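D-alanyl transferase DltD (Enterococcus faecium TX0133A04, PDB 6PFX) probably takes part in the D-alanylation of lipoteichoic acid in the Gram-positive cell wall, as a membrane-associated member of the SGNH-hydrolase clan. Local coordinates at residues Y127-L130 and F131-K134. Numbering follows the deposited sequence.
Sequences YDWL and FSMK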
ATOM      1  N   TYR A 127      -2.863 -19.501  -5.943  1.00 13.63           N
ATOM      2  CA  TYR A 127      -3.811 -20.573  -6.215  1.00 15.99           C
ATOM      3  C   TYR A 127      -5.231 -20.138  -5.871  1.00 17.18           C
ATOM      4  O   TYR A 127      -6.184 -20.488  -6.580  1.00 17.80           O
ATOM      5  CB  TYR A 127      -3.429 -21.823  -5.422  1.00 16.39           C
ATOM      6  CG  TYR A 127      -2.129 -22.497  -5.809  1.00 17.18           C
ATOM      7  CD1 TYR A 127      -1.330 -22.006  -6.831  1.00 18.39           C
ATOM      8  CD2 TYR A 127      -1.709 -23.644  -5.142  1.00 20.58           C
ATOM      9  CE1 TYR A 127      -0.157 -22.627  -7.172  1.00 19.60           C
ATOM     10  CE2 TYR A 127      -0.537 -24.279  -5.492  1.00 21.65           C
ATOM     11  CZ  TYR A 127       0.236 -23.758  -6.499  1.00 21.29           C
ATOM     12  OH  TYR A 127       1.414 -24.364  -6.847  1.00 23.62           O
ATOM     13  N   ASP A 128      -5.392 -19.367  -4.790  1.00 17.86           N
ATOM     14  CA  ASP A 128      -6.697 -18.797  -4.486  1.00 14.80           C
ATOM     15  C   ASP A 128      -7.278 -18.110  -5.718  1.00 14.12           C
ATOM     16  O   ASP A 128      -8.450 -18.295  -6.065  1.00 19.76           O
ATOM     17  CB  ASP A 128      -6.583 -17.748  -3.374  1.00 19.16           C
ATOM     18  CG  ASP A 128      -6.483 -18.342  -1.972  1.00 17.73           C
ATOM     19  OD1 ASP A 128      -6.786 -19.535  -1.769  1.00 19.90           O
ATOM     20  OD2 ASP A 128      -6.092 -17.578  -1.063  1.00 23.64           O
ATOM     21  N   TRP A 129      -6.463 -17.279  -6.371  1.00 15.60           N
ATOM     22  CA  TRP A 129      -6.904 -16.552  -7.555  1.00 16.76           C
ATOM     23  C   TRP A 129      -7.287 -17.514  -8.667  1.00 18.06           C
ATOM     24  O   TRP A 129      -8.380 -17.420  -9.235  1.00 18.56           O
ATOM     25  CB  TRP A 129      -5.772 -15.627  -7.995  1.00 15.98           C
ATOM     26  CG  TRP A 129      -5.815 -15.197  -9.418  1.00 17.07           C
ATOM     27  CD1 TRP A 129      -6.830 -14.531 -10.051  1.00 17.40           C
ATOM     28  CD2 TRP A 129      -4.773 -15.360 -10.390  1.00 17.81           C
ATOM     29  NE1 TRP A 129      -6.482 -14.286 -11.361  1.00 18.59           N
ATOM     30  CE2 TRP A 129      -5.228 -14.788 -11.592  1.00 15.56           C
ATOM     31  CE3 TRP A 129      -3.503 -15.945 -10.362  1.00 15.60           C
ATOM     32  CZ2 TRP A 129      -4.456 -14.781 -12.757  1.00 16.23           C
ATOM     33  CZ3 TRP A 129      -2.739 -15.937 -11.522  1.00 15.49           C
ATOM     34  CH2 TRP A 129      -3.219 -15.358 -12.700  1.00 15.87           C
ATOM     35  N   LEU A 130      -6.415 -18.478  -8.963  1.00 18.64           N
ATOM     36  CA  LEU A 130      -6.679 -19.397 -10.063  1.00 17.45           C
ATOM     37  C   LEU A 130      -7.981 -20.161  -9.856  1.00 20.45           C
ATOM     38  O   LEU A 130      -8.758 -20.337 -10.800  1.00 20.03           O
ATOM     39  CB  LEU A 130      -5.518 -20.375 -10.224  1.00 15.72           C
ATOM     40  CG  LEU A 130      -4.194 -19.774 -10.684  1.00 14.61           C
ATOM     41  CD1 LEU A 130      -3.084 -20.817 -10.685  1.00 17.11           C
ATOM     42  CD2 LEU A 130      -4.306 -19.165 -12.064  1.00 19.28           C
ATOM     43  N   PHE A 131      -8.221 -20.660  -8.641  1.00 14.29           N
ATOM     44  CA  PHE A 131      -9.446 -21.410  -8.369  1.00 18.58           C
ATOM     45  C   PHE A 131     -10.665 -20.504  -8.279  1.00 22.75           C
ATOM     46  O   PHE A 131     -11.791 -21.009  -8.371  1.00 25.91           O
ATOM     47  CB  PHE A 131      -9.280 -22.258  -7.100  1.00 19.80           C
ATOM     48  CG  PHE A 131      -8.392 -23.464  -7.293  1.00 18.80           C
ATOM     49  CD1 PHE A 131      -8.869 -24.611  -7.914  1.00 23.87           C
ATOM     50  CD2 PHE A 131      -7.082 -23.455  -6.861  1.00 20.53           C
ATOM     51  CE1 PHE A 131      -8.045 -25.718  -8.103  1.00 17.87           C
ATOM     52  CE2 PHE A 131      -6.262 -24.560  -7.048  1.00 21.67           C
ATOM     53  CZ  PHE A 131      -6.746 -25.688  -7.664  1.00 22.91           C
ATOM     54  N   SER A 132     -10.462 -19.189  -8.143  1.00 23.86           N
ATOM     55  CA  SER A 132     -11.553 -18.227  -8.083  1.00 25.33           C
ATOM     56  C   SER A 132     -12.037 -17.808  -9.462  1.00 27.19           C
ATOM     57  O   SER A 132     -13.180 -17.355  -9.593  1.00 28.83           O
ATOM     58  CB  SER A 132     -11.095 -16.951  -7.354  1.00 19.49           C
ATOM     59  OG  SER A 132     -10.391 -16.056  -8.214  1.00 25.21           O
ATOM     60  N   MET A 133     -11.191 -17.945 -10.485  1.00 24.77           N
ATOM     61  CA  MET A 133     -11.507 -17.431 -11.809  1.00 23.40           C
ATOM     62  C   MET A 133     -12.638 -18.225 -12.443  1.00 26.40           C
ATOM     63  O   MET A 133     -12.563 -19.452 -12.558  1.00 24.55           O
ATOM     64  CB  MET A 133     -10.280 -17.533 -12.718  1.00 22.83           C
ATOM     65  CG  MET A 133      -9.177 -16.548 -12.405  1.00 25.35           C
ATOM     66  SD  MET A 133      -7.733 -16.756 -13.468  1.00 27.19           S
ATOM     67  CE  MET A 133      -8.518 -16.896 -15.056  1.00 20.29           C
ATOM     68  N   LYS A 134     -13.683 -17.519 -12.870  1.00 26.25           N
ATOM     69  CA  LYS A 134     -14.745 -18.116 -13.664  1.00 25.22           C
ATOM     70  C   LYS A 134     -14.666 -17.711 -15.126  1.00 27.87           C
ATOM     71  O   LYS A 134     -15.206 -18.418 -15.981  1.00 28.88           O
ATOM     72  CB  LYS A 134     -16.120 -17.720 -13.113  1.00 32.67           C
ATOM     73  CG  LYS A 134     -16.358 -18.119 -11.662  1.00 35.39           C
ATOM     74  CD  LYS A 134     -16.382 -19.637 -11.467  1.00 37.60           C
ATOM     75  CE  LYS A 134     -17.650 -20.292 -12.039  1.00 36.22           C
ATOM     76  NZ  LYS A 134     -17.538 -21.785 -12.067  1.00 39.63           N
TER
HETATM   77  O   HOH W   1     -10.881 -21.288 -11.680  1.00 32.62           O
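W129 and M133 meet one turn apart in a Met-aromatic contact at the C-terminal end of helix 123-132. Their side chains run alongside each other, M133 SD coming nearest W129 NE1, at 3.5 Å. The sulfur lies 4.0 Å from the centroid of the five-membered ring, oblique to it and offset toward the rim. A chi1 of 158° swings the indole away from the backbone N, and the extended chi2 of M133 (178°) carries its polarisable thioether there. L130 CD2 lies on the same side of the indole, toward its rim; W129 NE1 bonds to D140.

F131 sets its flat ring edge-on to the backbone, CD2 being 3.1 Å from Y127 O, and stacks on W184.

Among the backbone bonds, F131 N to Y127 O is a nearly straight helical one of 2.9 Å. Beyond it the helix tightens, S132 N turning from D128 O (weak) to W129 O at 2.9 Å, and M133, the first residue to leave helical geometry, gives only weak bonds. A water bridges L130 O and M133 O.

The short hydroxyl of S132, also bonded to R87, lets OG reach back to W129 O at 2.6 Å, in the carbonyl plane on a lone pair, whereas S132 N reaches that oxygen from above the plane.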